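Local coordinates for protein L-threonine dehydrogenase (Flavobacterium frigidimaris, PDB 2YY7) that probably oxidises L-threonine at its 3-hydroxyl with NAD as the bound cofactor, as an epimerase-like member of the short-chain dehydrogenase-reductase superfamily, at residues His67-Ile72 and Lys108-Ile113; Asn241-Ser246 and Ala281-Ser286. All blocks are in the same frame, centred on the assembly; numbering follows the deposited sequence.

Interaction 1 of 2, residues His67-Ile72 and Lys108-Ile113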
loop_
_atom_site.group_PDB
_atom_site.type_symbol
_atom_site.label_atom_id
_atom_site.label_comp_id
_atom_site.label_asym_id
_atom_site.label_seq_id
_atom_site.Cartn_x
_atom_site.Cartn_y
_atom_site.Cartn_z
ATOM N N HIS A 67 -21.264 -1.870 -25.226
ATOM C CA HIS A 67 -21.246 -0.429 -25.451
ATOM C C HIS A 67 -19.930 0.010 -26.088
ATOM O O HIS A 67 -19.645 1.202 -26.187
ATOM C CB HIS A 67 -21.491 0.329 -24.141
ATOM C CG HIS A 67 -22.919 0.288 -23.688
ATOM N ND1 HIS A 67 -23.924 0.966 -24.340
ATOM C CD2 HIS A 67 -23.514 -0.382 -22.672
ATOM C CE1 HIS A 67 -25.078 0.718 -23.747
ATOM N NE2 HIS A 67 -24.857 -0.098 -22.732
ATOM N N LYS A 68 -19.140 -0.969 -26.524
ATOM C CA LYS A 68 -17.859 -0.716 -27.186
ATOM C C LYS A 68 -17.099 0.421 -26.504
ATOM O O LYS A 68 -16.731 1.411 -27.141
ATOM C CB LYS A 68 -18.104 -0.368 -28.656
ATOM C CG LYS A 68 -18.995 -1.368 -29.389
ATOM C CD LYS A 68 -18.350 -2.749 -29.482
ATOM C CE LYS A 68 -19.286 -3.750 -30.157
ATOM N NZ LYS A 68 -18.660 -5.093 -30.320
ATOM N N ILE A 69 -16.853 0.248 -25.212
ATOM C CA ILE A 69 -16.173 1.248 -24.392
ATOM C C ILE A 69 -14.682 1.407 -24.655
ATOM O O ILE A 69 -13.966 0.421 -24.839
ATOM C CB ILE A 69 -16.355 0.921 -22.889
ATOM C CG1 ILE A 69 -17.849 0.912 -22.538
ATOM C CG2 ILE A 69 -15.576 1.924 -22.028
ATOM C CD1 ILE A 69 -18.551 2.225 -22.803
ATOM N N THR A 70 -14.218 2.655 -24.656
ATOM C CA THR A 70 -12.804 2.948 -24.853
ATOM C C THR A 70 -12.216 3.548 -23.570
ATOM O O THR A 70 -11.054 3.316 -23.255
ATOM C CB THR A 70 -12.571 3.940 -26.022
ATOM O OG1 THR A 70 -13.177 5.202 -25.717
ATOM C CG2 THR A 70 -13.168 3.393 -27.312
ATOM N N ASP A 71 -13.028 4.304 -22.832
ATOM C CA ASP A 71 -12.589 4.940 -21.588
ATOM C C ASP A 71 -13.454 4.557 -20.382
ATOM O O ASP A 71 -14.681 4.529 -20.467
ATOM C CB ASP A 71 -12.634 6.471 -21.701
ATOM C CG ASP A 71 -11.716 7.024 -22.775
ATOM O OD1 ASP A 71 -11.334 8.208 -22.640
ATOM O OD2 ASP A 71 -11.391 6.307 -23.746
ATOM N N ILE A 72 -12.813 4.284 -19.252
ATOM C CA ILE A 72 -13.550 3.952 -18.040
ATOM C C ILE A 72 -13.155 4.872 -16.892
ATOM O O ILE A 72 -11.968 5.062 -16.614
ATOM C CB ILE A 72 -13.313 2.487 -17.583
ATOM C CG1 ILE A 72 -14.011 1.518 -18.539
ATOM C CG2 ILE A 72 -13.849 2.288 -16.151
ATOM C CD1 ILE A 72 -13.970 0.072 -18.088
ATOM N N LYS A 108 -6.345 -5.079 -23.362
ATOM C CA LYS A 108 -6.610 -4.232 -24.528
ATOM C C LYS A 108 -8.095 -4.133 -24.874
ATOM O O LYS A 108 -8.452 -3.856 -26.019
ATOM C CB LYS A 108 -5.849 -4.746 -25.756
ATOM C CG LYS A 108 -4.348 -4.917 -25.558
ATOM C CD LYS A 108 -3.649 -3.582 -25.393
ATOM C CE LYS A 108 -2.136 -3.753 -25.393
ATOM N NZ LYS A 108 -1.432 -2.443 -25.282
ATOM N N LYS A 109 -8.962 -4.359 -23.893
ATOM C CA LYS A 109 -10.399 -4.272 -24.128
ATOM C C LYS A 109 -10.894 -2.830 -23.997
ATOM O O LYS A 109 -11.998 -2.502 -24.429
ATOM C CB LYS A 109 -11.139 -5.204 -23.168
ATOM C CG LYS A 109 -11.042 -6.663 -23.599
ATOM C CD LYS A 109 -11.320 -7.614 -22.459
ATOM C CE LYS A 109 -11.150 -9.059 -22.914
ATOM N NZ LYS A 109 -11.088 -9.999 -21.755
ATOM N N ILE A 110 -10.070 -1.981 -23.386
ATOM C CA ILE A 110 -10.374 -0.559 -23.235
ATOM C C ILE A 110 -9.055 0.169 -23.480
ATOM O O ILE A 110 -7.988 -0.444 -23.446
ATOM C CB ILE A 110 -10.924 -0.196 -21.825
ATOM C CG1 ILE A 110 -9.870 -0.468 -20.754
ATOM C CG2 ILE A 110 -12.201 -0.992 -21.536
ATOM C CD1 ILE A 110 -10.291 -0.003 -19.374
ATOM N N LYS A 111 -9.119 1.472 -23.728
ATOM C CA LYS A 111 -7.913 2.238 -24.021
ATOM C C LYS A 111 -7.376 3.118 -22.898
ATOM O O LYS A 111 -6.164 3.240 -22.729
ATOM C CB LYS A 111 -8.151 3.133 -25.248
ATOM C CG LYS A 111 -8.530 2.398 -26.523
ATOM C CD LYS A 111 -8.659 3.373 -27.689
ATOM C CE LYS A 111 -9.009 2.653 -28.981
ATOM N NZ LYS A 111 -9.116 3.589 -30.141
ATOM N N LYS A 112 -8.273 3.741 -22.142
ATOM C CA LYS A 112 -7.854 4.657 -21.093
ATOM C C LYS A 112 -8.661 4.491 -19.807
ATOM O O LYS A 112 -9.825 4.088 -19.831
ATOM C CB LYS A 112 -7.992 6.093 -21.619
ATOM C CG LYS A 112 -7.373 7.190 -20.757
ATOM C CD LYS A 112 -7.635 8.580 -21.359
ATOM C CE LYS A 112 -7.010 8.731 -22.745
ATOM N NZ LYS A 112 -7.256 10.089 -23.340
ATOM N N ILE A 113 -8.033 4.823 -18.686
ATOM C CA ILE A 113 -8.683 4.712 -17.394
ATOM C C ILE A 113 -8.460 5.933 -16.524
ATOM O O ILE A 113 -7.367 6.512 -16.510
ATOM C CB ILE A 113 -8.136 3.511 -16.577
ATOM C CG1 ILE A 113 -8.480 2.191 -17.262
ATOM C CG2 ILE A 113 -8.705 3.541 -15.157
ATOM C CD1 ILE A 113 -7.778 0.999 -16.645
HETATM O O HOH W 1 -9.966 9.978 -24.021
#

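Interaction 2 of 2, residues Asn241-Ser246 and Ala281-Ser286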
loop_
_atom_site.group_PDB
_atom_site.type_symbol
_atom_site.label_atom_id
_atom_site.label_comp_id
_atom_site.label_asym_id
_atom_site.label_seq_id
_atom_site.Cartn_x
_atom_site.Cartn_y
_atom_site.Cartn_z
ATOM N N ASN A 241 -1.050 15.066 -7.084
ATOM C CA ASN A 241 -1.537 15.867 -5.974
ATOM C C ASN A 241 -2.427 16.870 -6.720
ATOM O O ASN A 241 -2.133 17.224 -7.864
ATOM C CB ASN A 241 -0.383 16.610 -5.286
ATOM C CG ASN A 241 0.083 15.929 -4.003
ATOM O OD1 ASN A 241 -0.386 14.850 -3.647
ATOM N ND2 ASN A 241 1.014 16.566 -3.307
ATOM N N LEU A 242 -3.510 17.308 -6.094
ATOM C CA LEU A 242 -4.423 18.260 -6.720
ATOM C C LEU A 242 -4.935 19.203 -5.636
ATOM O O LEU A 242 -5.422 18.759 -4.600
ATOM C CB LEU A 242 -5.603 17.521 -7.363
ATOM C CG LEU A 242 -6.516 18.365 -8.257
ATOM C CD1 LEU A 242 -5.867 18.537 -9.626
ATOM C CD2 LEU A 242 -7.872 17.682 -8.409
ATOM N N ALA A 243 -4.832 20.504 -5.868
ATOM C CA ALA A 243 -5.271 21.457 -4.859
ATOM C C ALA A 243 -6.056 22.638 -5.402
ATOM O O ALA A 243 -6.001 22.953 -6.592
ATOM C CB ALA A 243 -4.065 21.961 -4.078
ATOM N N ALA A 244 -6.788 23.281 -4.499
ATOM C CA ALA A 244 -7.587 24.456 -4.816
ATOM C C ALA A 244 -7.678 25.328 -3.564
ATOM O O ALA A 244 -7.134 26.429 -3.532
ATOM C CB ALA A 244 -8.986 24.044 -5.283
ATOM N N MET A 245 -8.345 24.818 -2.530
ATOM C CA MET A 245 -8.513 25.558 -1.281
ATOM C C MET A 245 -8.066 24.793 -0.046
ATOM O O MET A 245 -7.848 23.585 -0.082
ATOM C CB MET A 245 -9.985 25.909 -1.049
ATOM C CG MET A 245 -10.762 26.372 -2.254
ATOM S SD MET A 245 -12.491 26.582 -1.778
ATOM C CE MET A 245 -13.104 24.897 -1.964
ATOM N N SER A 246 -7.969 25.529 1.054
ATOM C CA SER A 246 -7.623 24.996 2.366
ATOM C C SER A 246 -8.267 25.976 3.329
ATOM O O SER A 246 -8.034 27.187 3.245
ATOM C CB SER A 246 -6.103 24.952 2.590
ATOM O OG SER A 246 -5.532 23.761 2.062
ATOM N N ALA A 281 -2.956 19.706 5.953
ATOM C CA ALA A 281 -3.832 20.870 6.003
ATOM C C ALA A 281 -3.948 21.498 4.615
ATOM O O ALA A 281 -5.018 21.988 4.234
ATOM C CB ALA A 281 -3.284 21.898 7.006
ATOM N N SER A 282 -2.847 21.481 3.867
ATOM C CA SER A 282 -2.804 22.047 2.516
ATOM C C SER A 282 -1.904 21.192 1.618
ATOM O O SER A 282 -0.971 20.551 2.098
ATOM C CB SER A 282 -2.283 23.486 2.562
ATOM O OG SER A 282 -0.967 23.516 3.082
ATOM N N ILE A 283 -2.169 21.218 0.313
ATOM C CA ILE A 283 -1.435 20.399 -0.655
ATOM C C ILE A 283 -0.689 21.170 -1.753
ATOM O O ILE A 283 -1.205 22.149 -2.288
ATOM C CB ILE A 283 -2.419 19.417 -1.360
ATOM C CG1 ILE A 283 -3.112 18.524 -0.323
ATOM C CG2 ILE A 283 -1.686 18.591 -2.415
ATOM C CD1 ILE A 283 -2.203 17.537 0.364
ATOM N N ASP A 284 0.517 20.714 -2.091
ATOM C CA ASP A 284 1.305 21.335 -3.162
ATOM C C ASP A 284 1.069 20.529 -4.442
ATOM O O ASP A 284 1.562 19.411 -4.573
ATOM C CB ASP A 284 2.801 21.323 -2.825
ATOM C CG ASP A 284 3.664 21.899 -3.948
ATOM O OD1 ASP A 284 4.900 21.960 -3.778
ATOM O OD2 ASP A 284 3.115 22.289 -5.000
ATOM N N ASP A 285 0.319 21.098 -5.385
ATOM C CA ASP A 285 0.018 20.400 -6.628
ATOM C C ASP A 285 0.760 20.952 -7.844
ATOM O O ASP A 285 0.212 20.961 -8.947
ATOM C CB ASP A 285 -1.484 20.453 -6.903
ATOM C CG ASP A 285 -1.987 21.871 -7.118
ATOM O OD1 ASP A 285 -3.173 22.027 -7.466
ATOM O OD2 ASP A 285 -1.202 22.830 -6.939
ATOM N N SER A 286 2.001 21.391 -7.647
ATOM C CA SER A 286 2.804 21.955 -8.736
ATOM C C SER A 286 3.024 21.039 -9.945
ATOM O O SER A 286 3.024 21.512 -11.085
ATOM C CB SER A 286 4.163 22.416 -8.203
ATOM O OG SER A 286 4.011 23.522 -7.328
HETATM O O HOH W 2 -4.661 22.750 -0.420
#

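Interaction 1 of 2, residues His67-Ile72 and Lys108-Ile113
Thr70, just ahead of its strand, bonds to Lys111 and Lys112, and the parallel pairing starts at Asp71 with Lys112. Among the backbone bonds, Thr70 O accepts twice in its carbonyl plane: from Lys111 N at 2.7 Å, on a lone pair, and from Lys112 N at 3.0 Å. Two donors on one oxygen fix the start of the register, and Ile72 N then returns a bond to Lys112 O at 3.0 Å. Weaker CA-H...O contacts follow, with Asp71 CA 3.4 Å from Lys112 O.

The polar side chains Asp71 and Lys112 run alongside each other in the same direction, Lys112 CD passing Asp71 OD1. Lys112 NZ, which also bonds to Met227 O, stays 4.5 Å from Asp71 OD1, and one water spans that distance, donating to the carboxylate and accepting from Lys112 NZ. Thr70 OG1 donates to Asp71 OD2 from above the carboxylate plane, and also bonds to Lys4 N.

On the face carrying Ile72 and Ile113, Ile110, from just before the strand, brings CD1 to Ile72 CD1 at 3.9 Å, the two side chains roughly perpendicular. Strand 71-74 passes through helices 80-85 and 87-106 to adjacent parallel strand 112-118, a beta-alpha-beta crossover as in this family's NAD-binding Rossmann fold.

Interaction 2 of 2, residues Asn241-Ser246 and Ala281-Ser286
Asn241 and Asp285 grip each other's segments through polar side-chain groups, each reaching a backbone atom. Asn241 ND2 donates to Asp284 O at 3.2 Å; the acceptor lies in the amide plane, but the donor stands above the carbonyl plane. Asp285 sends CG between its own N and carbonyl carbon (chi1 63°), which carries OD1 to Ala243 N at 2.8 Å. That N-H comes from above the carboxylate plane. The amide of Asn241 is held at its other end too, OD1 bonding to Arg169, while Asp285 OD2 forms a salt bridge with Arg289.

At the far end of the contact, Ser246 OG donates to a lone pair of Ala281 O at 2.9 Å and accepts a hydrogen bond from a water, which accepts in turn from Ile283 N.

Van der Waals contact adds to these bonds: Ile283 CG2 rests on the Asn241 amide, 3.6 Å from its CG, and Ile283 CB lies 4.1 Å from Ala243 CB. An alanine in place of Asn241 would probably leave Arg169 and Asp284 O each without this partner and uncover the methyl of Ile283.

No backbone-to-backbone hydrogen bond joins the two segments, so the contact probably relies on the side chains of Asn241, Asp285 and Ser246 together with the bridging water.

Followed from the N terminus, the chain closes interaction 1 first: from 67-72 it runs through strand 71-74 and helices 80-85 and 87-106, then returns at 108-113 to begin strand 112-118. Only later does interaction 2 open at 241-246, to close when the loop 281-286 comes back after strand 264-267 and helix 272-276. The two loops are therefore in series, neither nesting nor crossing. Both reach the same mixed sheet, yet their centres are 30 Å apart and their nearest atoms about 14 Å, without touching. The first joins adjacent parallel strands; the second ties the loop ahead of helix 286-292 to the sheet near strand 245-247.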